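Local coordinates for protein amide synthase (PDB 1L5A) that probably forms an amide bond during assembly of the siderophore vibriobactin, acting as a condensation enzyme of nonribosomal peptide synthesis, at residues R40-H43 with L44-E48; I49-F52 with R53-F56; T122-H126 with I127-G131; G265-A268 with A269-G273. All coordinates share one frame; numbering follows the deposited sequence.

Contact 1. Residues R40-H43 with L44-E48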
ATOM      1  N   ARG A  40     -17.260  31.833 -17.469  1.00 31.30           N
ATOM      2  CA  ARG A  40     -17.585  31.342 -16.135  1.00 25.56           C
ATOM      3  C   ARG A  40     -16.805  30.041 -15.936  1.00 26.24           C
ATOM      4  O   ARG A  40     -16.164  29.829 -14.902  1.00 21.27           O
ATOM      5  CB  ARG A  40     -19.083  31.063 -16.041  1.00 31.55           C
ATOM      6  CG  ARG A  40     -19.524  30.391 -14.759  1.00 30.80           C
ATOM      7  CD  ARG A  40     -19.406  31.321 -13.574  1.00 34.06           C
ATOM      8  NE  ARG A  40     -19.964  30.733 -12.356  1.00 31.70           N
ATOM      9  CZ  ARG A  40     -19.728  31.202 -11.137  1.00 35.51           C
ATOM     10  NH1 ARG A  40     -18.942  32.263 -10.972  1.00 31.42           N
ATOM     11  NH2 ARG A  40     -20.269  30.613 -10.086  1.00 38.06           N
ATOM     12  N   ALA A  41     -16.889  29.164 -16.935  1.00 20.14           N
ATOM     13  CA  ALA A  41     -16.172  27.896 -16.890  1.00 20.25           C
ATOM     14  C   ALA A  41     -14.688  28.120 -16.611  1.00 24.32           C
ATOM     15  O   ALA A  41     -14.124  27.443 -15.746  1.00 22.37           O
ATOM     16  CB  ALA A  41     -16.340  27.147 -18.200  1.00 15.58           C
ATOM     17  N   LEU A  42     -14.054  29.069 -17.321  1.00 17.73           N
ATOM     18  CA  LEU A  42     -12.632  29.317 -17.102  1.00 17.72           C
ATOM     19  C   LEU A  42     -12.393  29.851 -15.696  1.00 20.99           C
ATOM     20  O   LEU A  42     -11.453  29.435 -15.031  1.00 31.66           O
ATOM     21  CB  LEU A  42     -12.068  30.280 -18.157  1.00 25.65           C
ATOM     22  CG  LEU A  42     -10.615  30.767 -18.011  1.00 23.17           C
ATOM     23  CD1 LEU A  42      -9.645  29.622 -18.130  1.00 29.38           C
ATOM     24  CD2 LEU A  42     -10.319  31.775 -19.077  1.00 26.23           C
ATOM     25  N   HIS A  43     -13.250  30.764 -15.239  1.00 26.39           N
ATOM     26  CA  HIS A  43     -13.154  31.337 -13.891  1.00 21.15           C
ATOM     27  C   HIS A  43     -13.306  30.235 -12.833  1.00 26.42           C
ATOM     28  O   HIS A  43     -12.651  30.260 -11.784  1.00 24.38           O
ATOM     29  CB  HIS A  43     -14.255  32.370 -13.680  1.00 23.45           C
ATOM     30  CG  HIS A  43     -14.432  32.774 -12.251  1.00 32.36           C
ATOM     31  ND1 HIS A  43     -13.742  33.822 -11.681  1.00 41.47           N
ATOM     32  CD2 HIS A  43     -15.196  32.248 -11.264  1.00 32.21           C
ATOM     33  CE1 HIS A  43     -14.074  33.926 -10.406  1.00 40.06           C
ATOM     34  NE2 HIS A  43     -14.953  32.980 -10.127  1.00 35.58           N
ATOM     35  N   LEU A  44     -14.200  29.288 -13.087  1.00 24.67           N
ATOM     36  CA  LEU A  44     -14.391  28.188 -12.156  1.00 28.99           C
ATOM     37  C   LEU A  44     -13.154  27.281 -12.149  1.00 30.99           C
ATOM     38  O   LEU A  44     -12.607  26.965 -11.086  1.00 32.33           O
ATOM     39  CB  LEU A  44     -15.635  27.367 -12.534  1.00 31.73           C
ATOM     40  CG  LEU A  44     -17.004  28.008 -12.240  1.00 35.41           C
ATOM     41  CD1 LEU A  44     -18.106  27.058 -12.670  1.00 19.84           C
ATOM     42  CD2 LEU A  44     -17.135  28.315 -10.743  1.00 24.45           C
ATOM     43  N   THR A  45     -12.700  26.871 -13.329  1.00 24.03           N
ATOM     44  CA  THR A  45     -11.547  25.995 -13.389  1.00 25.66           C
ATOM     45  C   THR A  45     -10.341  26.532 -12.624  1.00 30.73           C
ATOM     46  O   THR A  45      -9.742  25.813 -11.812  1.00 26.00           O
ATOM     47  CB  THR A  45     -11.113  25.746 -14.815  1.00 22.64           C
ATOM     48  OG1 THR A  45     -12.189  25.141 -15.528  1.00 27.02           O
ATOM     49  CG2 THR A  45      -9.915  24.821 -14.828  1.00 25.11           C
ATOM     50  N   VAL A  46      -9.995  27.789 -12.895  1.00 25.35           N
ATOM     51  CA  VAL A  46      -8.862  28.450 -12.265  1.00 26.14           C
ATOM     52  C   VAL A  46      -8.988  28.555 -10.738  1.00 24.60           C
ATOM     53  O   VAL A  46      -7.989  28.501 -10.018  1.00 33.41           O
ATOM     54  CB  VAL A  46      -8.647  29.855 -12.918  1.00 28.18           C
ATOM     55  CG1 VAL A  46      -7.815  30.716 -12.052  1.00 29.46           C
ATOM     56  CG2 VAL A  46      -7.941  29.703 -14.262  1.00 23.12           C
ATOM     57  N   SER A  47     -10.202  28.688 -10.229  1.00 23.59           N
ATOM     58  CA  SER A  47     -10.395  28.778  -8.776  1.00 31.06           C
ATOM     59  C   SER A  47      -9.998  27.512  -8.081  1.00 29.24           C
ATOM     60  O   SER A  47      -9.519  27.539  -6.956  1.00 32.25           O
ATOM     61  CB  SER A  47     -11.843  29.058  -8.429  1.00 22.63           C
ATOM     62  OG  SER A  47     -12.155  30.373  -8.844  1.00 50.57           O
ATOM     63  N   GLU A  48     -10.198  26.394  -8.761  1.00 32.38           N
ATOM     64  CA  GLU A  48      -9.874  25.095  -8.201  1.00 26.81           C
ATOM     65  C   GLU A  48      -8.381  24.771  -8.137  1.00 32.08           C
ATOM     66  O   GLU A  48      -7.996  23.813  -7.463  1.00 32.85           O
ATOM     67  CB  GLU A  48     -10.594  24.004  -8.993  1.00 29.18           C
ATOM     68  CG  GLU A  48     -12.127  24.088  -8.962  1.00 26.51           C
ATOM     69  CD  GLU A  48     -12.774  22.967  -9.748  1.00 30.74           C
ATOM     70  OE1 GLU A  48     -12.082  21.962 -10.026  1.00 26.28           O
ATOM     71  OE2 GLU A  48     -13.973  23.077 -10.077  1.00 36.48           O
TER
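Leu-44 lays its CD2 methyl over the centre of one face of the Arg-40 guanidinium, with CD2 3.9 Å from Arg-40 CZ. The arginine chain gets there by bending at its second torsion (chi2 70°), which turns its end along the helix toward the leucine one turn on. The other flat group, the ring of His-43, has the hydroxyl of Ser-47 above one face and displaced toward the rim, Ser-47 OG lying 4.0 Å from His-43 NE2. That hydroxyl donates to the backbone, with Ser-47 OG 3.0 Å from His-43 O. Since Ser-47 N donates to the same oxygen, two bonds grip it. Thr-45, two residues earlier, does the same: OG1 and the backbone N both reach Ala-41 O, the hydroxyl from well above the carbonyl plane (39°) and the N-H much nearer to it. Both hydroxyls thus donate to carbonyls of their own helix. On another flank Leu-42 CD1 meets Val-46 CG2 at 4.2 Å, one turn apart. Helix 35-47 packs this flank, through Leu-42 and Val-46, onto strand 107-114, while helix 131-150 lies against Arg-40, Leu-42, Leu-44 and Thr-45.

Contact 2. Residues I49-F52 with R53-F56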
ATOM      1  N   ILE A  49      -7.543  25.558  -8.820  1.00 29.38           N
ATOM      2  CA  ILE A  49      -6.108  25.287  -8.850  1.00 25.49           C
ATOM      3  C   ILE A  49      -5.349  26.142  -7.864  1.00 23.24           C
ATOM      4  O   ILE A  49      -4.951  27.251  -8.184  1.00 30.80           O
ATOM      5  CB  ILE A  49      -5.535  25.532 -10.265  1.00 29.68           C
ATOM      6  CG1 ILE A  49      -6.413  24.833 -11.299  1.00 28.30           C
ATOM      7  CG2 ILE A  49      -4.107  24.983 -10.369  1.00 23.02           C
ATOM      8  CD1 ILE A  49      -5.892  24.964 -12.717  1.00 25.93           C
ATOM      9  N   ASP A  50      -5.128  25.626  -6.665  1.00 26.83           N
ATOM     10  CA  ASP A  50      -4.432  26.388  -5.639  1.00 21.93           C
ATOM     11  C   ASP A  50      -3.051  26.897  -6.023  1.00 28.29           C
ATOM     12  O   ASP A  50      -2.675  28.017  -5.682  1.00 27.89           O
ATOM     13  CB  ASP A  50      -4.300  25.563  -4.371  1.00 22.88           C
ATOM     14  CG  ASP A  50      -5.607  25.405  -3.643  1.00 24.47           C
ATOM     15  OD1 ASP A  50      -6.436  26.326  -3.727  1.00 32.13           O
ATOM     16  OD2 ASP A  50      -5.798  24.370  -2.965  1.00 29.54           O
ATOM     17  N   LEU A  51      -2.285  26.076  -6.723  1.00 24.30           N
ATOM     18  CA  LEU A  51      -0.938  26.480  -7.086  1.00 29.07           C
ATOM     19  C   LEU A  51      -0.905  27.725  -7.996  1.00 31.42           C
ATOM     20  O   LEU A  51       0.070  28.468  -7.980  1.00 35.28           O
ATOM     21  CB  LEU A  51      -0.188  25.297  -7.718  1.00 23.46           C
ATOM     22  CG  LEU A  51       1.331  25.325  -7.555  1.00 36.87           C
ATOM     23  CD1 LEU A  51       1.707  25.482  -6.076  1.00 32.65           C
ATOM     24  CD2 LEU A  51       1.920  24.047  -8.128  1.00 33.50           C
ATOM     25  N   PHE A  52      -1.944  27.969  -8.785  1.00 23.09           N
ATOM     26  CA  PHE A  52      -1.930  29.171  -9.611  1.00 23.87           C
ATOM     27  C   PHE A  52      -1.940  30.437  -8.731  1.00 24.20           C
ATOM     28  O   PHE A  52      -1.839  31.543  -9.249  1.00 23.47           O
ATOM     29  CB  PHE A  52      -3.140  29.234 -10.549  1.00 21.43           C
ATOM     30  CG  PHE A  52      -3.041  28.348 -11.744  1.00 20.31           C
ATOM     31  CD1 PHE A  52      -4.029  28.387 -12.722  1.00 22.12           C
ATOM     32  CD2 PHE A  52      -2.001  27.438 -11.877  1.00 23.27           C
ATOM     33  CE1 PHE A  52      -3.992  27.530 -13.808  1.00 19.51           C
ATOM     34  CE2 PHE A  52      -1.953  26.569 -12.963  1.00 19.96           C
ATOM     35  CZ  PHE A  52      -2.955  26.614 -13.930  1.00 20.47           C
ATOM     36  N   ARG A  53      -2.083  30.284  -7.418  1.00 18.94           N
ATOM     37  CA  ARG A  53      -2.088  31.443  -6.522  1.00 21.66           C
ATOM     38  C   ARG A  53      -0.746  31.554  -5.805  1.00 26.68           C
ATOM     39  O   ARG A  53      -0.548  32.405  -4.936  1.00 27.34           O
ATOM     40  CB  ARG A  53      -3.209  31.340  -5.471  1.00 21.51           C
ATOM     41  CG  ARG A  53      -4.632  31.492  -6.031  1.00 19.65           C
ATOM     42  CD  ARG A  53      -5.703  31.500  -4.920  1.00 20.28           C
ATOM     43  NE  ARG A  53      -5.829  30.210  -4.227  1.00 12.12           N
ATOM     44  CZ  ARG A  53      -5.356  29.958  -3.012  1.00 22.01           C
ATOM     45  NH1 ARG A  53      -4.712  30.911  -2.327  1.00 13.13           N
ATOM     46  NH2 ARG A  53      -5.532  28.752  -2.477  1.00 22.31           N
ATOM     47  N   ALA A  54       0.175  30.680  -6.172  1.00 22.94           N
ATOM     48  CA  ALA A  54       1.494  30.678  -5.582  1.00 29.07           C
ATOM     49  C   ALA A  54       2.279  31.930  -5.953  1.00 33.01           C
ATOM     50  O   ALA A  54       2.114  32.485  -7.037  1.00 36.36           O
ATOM     51  CB  ALA A  54       2.260  29.455  -6.048  1.00 27.86           C
ATOM     52  N   ARG A  55       3.133  32.358  -5.029  1.00 35.55           N
ATOM     53  CA  ARG A  55       4.009  33.507  -5.212  1.00 42.16           C
ATOM     54  C   ARG A  55       5.292  33.239  -4.430  1.00 45.26           C
ATOM     55  O   ARG A  55       5.282  32.510  -3.426  1.00 38.31           O
ATOM     56  CB  ARG A  55       3.331  34.797  -4.726  1.00 41.59           C
ATOM     57  CG  ARG A  55       2.159  35.169  -5.599  1.00 35.65           C
ATOM     58  CD  ARG A  55       1.820  36.616  -5.527  1.00 38.40           C
ATOM     59  NE  ARG A  55       0.780  36.962  -6.494  1.00 35.52           N
ATOM     60  CZ  ARG A  55       0.298  38.190  -6.642  1.00 41.65           C
ATOM     61  NH1 ARG A  55       0.772  39.186  -5.886  1.00 30.55           N
ATOM     62  NH2 ARG A  55      -0.673  38.421  -7.524  1.00 37.48           N
ATOM     63  N   PHE A  56       6.404  33.808  -4.895  1.00 46.21           N
ATOM     64  CA  PHE A  56       7.671  33.581  -4.214  1.00 44.69           C
ATOM     65  C   PHE A  56       8.318  34.841  -3.673  1.00 47.68           C
ATOM     66  O   PHE A  56       8.273  35.898  -4.307  1.00 48.95           O
ATOM     67  CB  PHE A  56       8.644  32.879  -5.158  1.00 48.18           C
ATOM     68  CG  PHE A  56       8.156  31.553  -5.651  1.00 42.10           C
ATOM     69  CD1 PHE A  56       7.350  31.471  -6.771  1.00 41.70           C
ATOM     70  CD2 PHE A  56       8.468  30.387  -4.963  1.00 43.78           C
ATOM     71  CE1 PHE A  56       6.858  30.250  -7.199  1.00 45.11           C
ATOM     72  CE2 PHE A  56       7.983  29.160  -5.387  1.00 38.33           C
ATOM     73  CZ  PHE A  56       7.178  29.090  -6.503  1.00 39.49           C
TER
HETATM   74  O   HOH W   1      -7.338  28.250  -5.379  1.00 22.47           O
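Asp-50 and Arg-53 lie side by side and point the same way, joined by a salt bridge in which Arg-53 NH2 stands 2.9 Å from Asp-50 OD1. The carboxylate oxygen sits at the edge of the guanidinium, almost in its plane, yet the nitrogen comes to it from above the carboxylate, and the two planes stand 84° apart. A water closes the loop: it accepts from Arg-53 NE and donates to Asp-50 OD1, both at 2.7 Å. The bend at the third torsion of Arg-53 (chi3 -67°) brings the guanidinium back over the turn, with Asp-50 O over one face, displaced toward the rim. In the backbone of the turn, Ala-54 N donates to Leu-51 O at 2.9 Å, and Leu-51 CD1 touches Ala-54 CB at 4.0 Å. Farther out, the remaining ends of both charged groups are tied down: Arg-53 NH1 bonds to His-65 O, and Asp-50 OD2 to Tyr-161 N. On the buried side Phe-52 and Ile-49 both pack against Phe-137 of helix 131-150. Altogether this is a 3-10 turn, bridged by an i to i+3 salt bridge, that carries the chain from helix 35-47 into strand 54-56 of a two-stranded antiparallel hairpin.

Contact 3. Residues T122-H126 with I127-G131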
ATOM      1  N   THR A 122      -3.649  30.542 -22.165  1.00 30.89           N
ATOM      2  CA  THR A 122      -3.291  30.176 -20.805  1.00 29.59           C
ATOM      3  C   THR A 122      -1.775  30.126 -20.677  1.00 29.60           C
ATOM      4  O   THR A 122      -1.113  29.496 -21.485  1.00 32.80           O
ATOM      5  CB  THR A 122      -3.840  28.796 -20.483  1.00 22.66           C
ATOM      6  OG1 THR A 122      -5.254  28.809 -20.682  1.00 33.50           O
ATOM      7  CG2 THR A 122      -3.517  28.404 -19.041  1.00 15.35           C
ATOM      8  N   ARG A 123      -1.226  30.784 -19.669  1.00 26.00           N
ATOM      9  CA  ARG A 123       0.210  30.756 -19.464  1.00 29.91           C
ATOM     10  C   ARG A 123       0.576  30.598 -18.012  1.00 28.88           C
ATOM     11  O   ARG A 123      -0.016  31.221 -17.131  1.00 24.28           O
ATOM     12  CB  ARG A 123       0.880  32.032 -19.936  1.00 34.37           C
ATOM     13  CG  ARG A 123       2.279  32.196 -19.331  1.00 31.02           C
ATOM     14  CD  ARG A 123       2.570  33.632 -19.001  1.00 34.32           C
ATOM     15  NE  ARG A 123       2.640  33.848 -17.565  1.00 41.33           N
ATOM     16  CZ  ARG A 123       2.572  35.038 -16.983  1.00 47.61           C
ATOM     17  NH1 ARG A 123       2.430  36.137 -17.716  1.00 47.97           N
ATOM     18  NH2 ARG A 123       2.635  35.128 -15.661  1.00 54.99           N
ATOM     19  N   ALA A 124       1.605  29.798 -17.779  1.00 26.93           N
ATOM     20  CA  ALA A 124       2.090  29.565 -16.436  1.00 28.09           C
ATOM     21  C   ALA A 124       3.588  29.337 -16.496  1.00 25.16           C
ATOM     22  O   ALA A 124       4.163  29.185 -17.555  1.00 34.41           O
ATOM     23  CB  ALA A 124       1.396  28.333 -15.849  1.00 22.76           C
ATOM     24  N   HIS A 125       4.229  29.340 -15.347  1.00 34.88           N
ATOM     25  CA  HIS A 125       5.649  29.051 -15.297  1.00 30.46           C
ATOM     26  C   HIS A 125       5.771  27.560 -14.958  1.00 33.51           C
ATOM     27  O   HIS A 125       4.979  27.013 -14.185  1.00 35.09           O
ATOM     28  CB  HIS A 125       6.315  29.894 -14.224  1.00 23.94           C
ATOM     29  CG  HIS A 125       7.798  29.783 -14.218  1.00 35.38           C
ATOM     30  ND1 HIS A 125       8.456  28.679 -13.722  1.00 36.06           N
ATOM     31  CD2 HIS A 125       8.756  30.625 -14.670  1.00 30.89           C
ATOM     32  CE1 HIS A 125       9.759  28.849 -13.868  1.00 40.73           C
ATOM     33  NE2 HIS A 125       9.967  30.021 -14.442  1.00 41.75           N
ATOM     34  N   HIS A 126       6.756  26.895 -15.537  1.00 32.80           N
ATOM     35  CA  HIS A 126       6.947  25.479 -15.274  1.00 38.57           C
ATOM     36  C   HIS A 126       7.049  25.122 -13.783  1.00 37.18           C
ATOM     37  O   HIS A 126       6.895  23.962 -13.408  1.00 40.38           O
ATOM     38  CB  HIS A 126       8.206  25.014 -15.985  1.00 44.85           C
ATOM     39  CG  HIS A 126       7.975  23.892 -16.935  1.00 57.27           C
ATOM     40  ND1 HIS A 126       7.855  22.582 -16.521  1.00 64.83           N
ATOM     41  CD2 HIS A 126       7.808  23.885 -18.278  1.00 57.10           C
ATOM     42  CE1 HIS A 126       7.625  21.816 -17.571  1.00 70.47           C
ATOM     43  NE2 HIS A 126       7.591  22.583 -18.649  1.00 74.90           N
ATOM     44  N   ILE A 127       7.311  26.117 -12.943  1.00 32.41           N
ATOM     45  CA  ILE A 127       7.468  25.888 -11.518  1.00 26.62           C
ATOM     46  C   ILE A 127       6.153  25.602 -10.778  1.00 30.64           C
ATOM     47  O   ILE A 127       6.178  25.195  -9.613  1.00 32.90           O
ATOM     48  CB  ILE A 127       8.220  27.080 -10.859  1.00 24.34           C
ATOM     49  CG1 ILE A 127       8.812  26.657  -9.523  1.00 18.79           C
ATOM     50  CG2 ILE A 127       7.273  28.249 -10.610  1.00 16.92           C
ATOM     51  CD1 ILE A 127       9.780  27.661  -9.006  1.00  9.68           C
ATOM     52  N   VAL A 128       5.014  25.830 -11.430  1.00 24.48           N
ATOM     53  CA  VAL A 128       3.716  25.520 -10.813  1.00 26.67           C
ATOM     54  C   VAL A 128       2.841  24.654 -11.727  1.00 28.64           C
ATOM     55  O   VAL A 128       1.702  24.340 -11.380  1.00 34.17           O
ATOM     56  CB  VAL A 128       2.890  26.779 -10.434  1.00 21.03           C
ATOM     57  CG1 VAL A 128       3.634  27.604  -9.374  1.00 14.42           C
ATOM     58  CG2 VAL A 128       2.590  27.581 -11.678  1.00 22.46           C
ATOM     59  N   LEU A 129       3.385  24.241 -12.869  1.00 23.09           N
ATOM     60  CA  LEU A 129       2.630  23.438 -13.808  1.00 23.70           C
ATOM     61  C   LEU A 129       3.504  22.699 -14.828  1.00 27.47           C
ATOM     62  O   LEU A 129       4.455  23.274 -15.366  1.00 22.86           O
ATOM     63  CB  LEU A 129       1.645  24.337 -14.572  1.00 16.64           C
ATOM     64  CG  LEU A 129       0.472  23.602 -15.243  1.00 26.42           C
ATOM     65  CD1 LEU A 129      -0.524  23.149 -14.151  1.00 14.46           C
ATOM     66  CD2 LEU A 129      -0.227  24.528 -16.270  1.00 27.17           C
ATOM     67  N   ASP A 130       3.179  21.427 -15.083  1.00 19.40           N
ATOM     68  CA  ASP A 130       3.880  20.635 -16.086  1.00 17.47           C
ATOM     69  C   ASP A 130       2.879  20.284 -17.184  1.00 24.66           C
ATOM     70  O   ASP A 130       1.768  20.808 -17.204  1.00 24.18           O
ATOM     71  CB  ASP A 130       4.493  19.350 -15.498  1.00 20.13           C
ATOM     72  CG  ASP A 130       3.502  18.524 -14.670  1.00 33.56           C
ATOM     73  OD1 ASP A 130       2.305  18.433 -15.052  1.00 31.55           O
ATOM     74  OD2 ASP A 130       3.939  17.946 -13.638  1.00 27.75           O
ATOM     75  N   GLY A 131       3.252  19.390 -18.087  1.00 20.14           N
ATOM     76  CA  GLY A 131       2.344  19.058 -19.170  1.00 19.70           C
ATOM     77  C   GLY A 131       1.036  18.464 -18.720  1.00 24.55           C
ATOM     78  O   GLY A 131      -0.044  18.900 -19.122  1.00 32.43           O
TER
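His-125 and Ile-127 meet at the edge of the imidazole: the backbone N-H of Ile-127 points at His-125 ND1, 2.9 Å away, and lies close to the ring plane (9° out of it). The ring is put there by a first torsion of -173°, laying CG beside the carbonyl carbon, within reach of the N-H of Ile-127. Here the flat group is met at its rim; at His-126 it is met over a face, where Leu-129 O stands 3.7 Å from His-126 ND1. The same oxygen receives a CA-H...O contact from His-126 CA at 3.3 Å, and the ring of Phe-8 also meets the imidazole of His-126, the two nearly parallel. After His-125 the chain turns, closed by Val-128 N donating to His-125 O at 3.0 Å in an almost straight bond (177°). Ala-124 CB touches Leu-129 CD2 at 4.2 Å. Asp-130 turns its carboxylate elsewhere, capping Gly-133 N at the start of helix 131-150 and pairing with Arg-263. These residues form the HHxxxDG signature of condensation domains, which marks their active site. With His-126 ND1 6.7 Å from Asp-130 OD2, the aspartate makes no direct bond to that histidine, consistent with a structural part for it, while His-125 spends ND1 as an acceptor in shaping the loop.

Contact 4. Residues G265-A268 with A269-G273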
ATOM      1  N   GLY A 265      -1.608   6.606  -8.985  1.00 29.28           N
ATOM      2  CA  GLY A 265      -1.961   6.268  -7.620  1.00 18.98           C
ATOM      3  C   GLY A 265      -1.861   7.397  -6.614  1.00 25.60           C
ATOM      4  O   GLY A 265      -1.906   7.149  -5.418  1.00 26.12           O
ATOM      5  N   SER A 266      -1.767   8.643  -7.076  1.00 28.16           N
ATOM      6  CA  SER A 266      -1.625   9.771  -6.162  1.00 29.00           C
ATOM      7  C   SER A 266      -2.719  10.826  -6.259  1.00 32.35           C
ATOM      8  O   SER A 266      -3.401  10.966  -7.278  1.00 26.52           O
ATOM      9  CB  SER A 266      -0.271  10.450  -6.391  1.00 29.94           C
ATOM     10  OG  SER A 266      -0.208  11.712  -5.749  1.00 27.51           O
ATOM     11  N   VAL A 267      -2.868  11.594  -5.193  1.00 28.83           N
ATOM     12  CA  VAL A 267      -3.873  12.639  -5.195  1.00 29.95           C
ATOM     13  C   VAL A 267      -3.481  13.702  -6.226  1.00 31.56           C
ATOM     14  O   VAL A 267      -4.286  14.544  -6.611  1.00 37.47           O
ATOM     15  CB  VAL A 267      -4.011  13.249  -3.791  1.00 28.27           C
ATOM     16  CG1 VAL A 267      -2.791  14.091  -3.462  1.00 25.65           C
ATOM     17  CG2 VAL A 267      -5.312  14.024  -3.696  1.00 19.75           C
ATOM     18  N   ALA A 268      -2.239  13.633  -6.690  1.00 30.57           N
ATOM     19  CA  ALA A 268      -1.737  14.567  -7.686  1.00 23.13           C
ATOM     20  C   ALA A 268      -2.516  14.340  -8.972  1.00 26.27           C
ATOM     21  O   ALA A 268      -2.481  15.161  -9.889  1.00 28.50           O
ATOM     22  CB  ALA A 268      -0.228  14.334  -7.932  1.00 18.08           C
ATOM     23  N   ALA A 269      -3.214  13.213  -9.049  1.00 21.93           N
ATOM     24  CA  ALA A 269      -3.987  12.922 -10.247  1.00 25.19           C
ATOM     25  C   ALA A 269      -5.150  13.894 -10.326  1.00 25.93           C
ATOM     26  O   ALA A 269      -5.800  14.005 -11.364  1.00 22.66           O
ATOM     27  CB  ALA A 269      -4.503  11.507 -10.219  1.00 15.68           C
ATOM     28  N   ASN A 270      -5.404  14.584  -9.219  1.00 21.46           N
ATOM     29  CA  ASN A 270      -6.485  15.555  -9.154  1.00 30.58           C
ATOM     30  C   ASN A 270      -5.980  16.874  -8.607  1.00 30.44           C
ATOM     31  O   ASN A 270      -6.718  17.592  -7.947  1.00 37.13           O
ATOM     32  CB  ASN A 270      -7.612  15.055  -8.251  1.00 39.62           C
ATOM     33  CG  ASN A 270      -8.090  13.690  -8.636  1.00 41.45           C
ATOM     34  OD1 ASN A 270      -7.743  12.700  -7.994  1.00 48.26           O
ATOM     35  ND2 ASN A 270      -8.872  13.616  -9.708  1.00 40.99           N
ATOM     36  N   VAL A 271      -4.724  17.194  -8.882  1.00 27.07           N
ATOM     37  CA  VAL A 271      -4.151  18.437  -8.405  1.00 26.93           C
ATOM     38  C   VAL A 271      -3.174  18.942  -9.438  1.00 25.59           C
ATOM     39  O   VAL A 271      -2.052  18.457  -9.530  1.00 27.24           O
ATOM     40  CB  VAL A 271      -3.384  18.257  -7.082  1.00 25.64           C
ATOM     41  CG1 VAL A 271      -2.959  19.603  -6.553  1.00 28.80           C
ATOM     42  CG2 VAL A 271      -4.227  17.533  -6.075  1.00 25.63           C
ATOM     43  N   PRO A 272      -3.606  19.901 -10.258  1.00 26.36           N
ATOM     44  CA  PRO A 272      -2.709  20.441 -11.279  1.00 17.04           C
ATOM     45  C   PRO A 272      -1.503  21.037 -10.555  1.00 25.17           C
ATOM     46  O   PRO A 272      -1.658  21.696  -9.529  1.00 23.51           O
ATOM     47  CB  PRO A 272      -3.570  21.494 -11.956  1.00 21.15           C
ATOM     48  CG  PRO A 272      -4.961  20.884 -11.885  1.00 25.25           C
ATOM     49  CD  PRO A 272      -4.991  20.380 -10.447  1.00 23.67           C
ATOM     50  N   GLY A 273      -0.306  20.766 -11.064  1.00 24.31           N
ATOM     51  CA  GLY A 273       0.898  21.289 -10.443  1.00 25.73           C
ATOM     52  C   GLY A 273       2.148  20.720 -11.098  1.00 30.96           C
ATOM     53  O   GLY A 273       2.093  20.180 -12.203  1.00 23.60           O
TER
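Val-271 N reaches Ala-268 O from almost straight above the carbonyl plane, 78° out of it, although the bond is 3.2 Å long and fairly straight at the hydrogen. It is the last of three consecutive i to i+3 bonds. In the middle one, Asn-270 N lies 2.8 Å from Val-267 O, again above the plane (51°). The first, from Ala-269 N to Ser-266 O, rests on a nitrogen whose position is less sure. A 3-10 turn thus winds down into the loop. Its opening is an ST turn: Ser-266 OG accepts from Ala-268 N at 2.9 Å, again with a less certain nitrogen. The serine hydroxyl, its OG held anti to the backbone N at 167°, also bonds to Glu-167, whose other carboxylate oxygen holds Val-267 N. Apolar contact between the halves comes from the two valines, Val-267 CG2 lying 4.4 Å from Val-271 CG2. Arg-263 gives Ala-268 O a further bond. The turn belongs to the connection from strand 255-260 to strand 277-282, and it rests on helix 161-172, with Val-267 and Ala-268 against Tyr-164 and Val-271 against Tyr-161.

Contacts 1 to 4 come in series along the chain, and the first two adjoin: helix 35-47 of contact 1 leads into the turn of contact 2, their centres about 14 Å apart. Contact 1 comes within about 5 Å of contacts 3 and 4 (nearest atoms) without touching. Contacts 2 and 3 are the nearest pair, at about 11 Å between centres, and pack directly through Leu-51, Phe-52, Ala-54 and Phe-56 against Ile-127, Val-128 and Leu-129. Contact 4, about 15 Å from both, brings Pro-272 and Gly-273 against Ile-49, Leu-51 and Leu-129. Arg-263 ties contact 4 to Asp-130. The signature loop after strand 117-125 is thus braced by segment 49-56 and loop 265-273, which also touch each other.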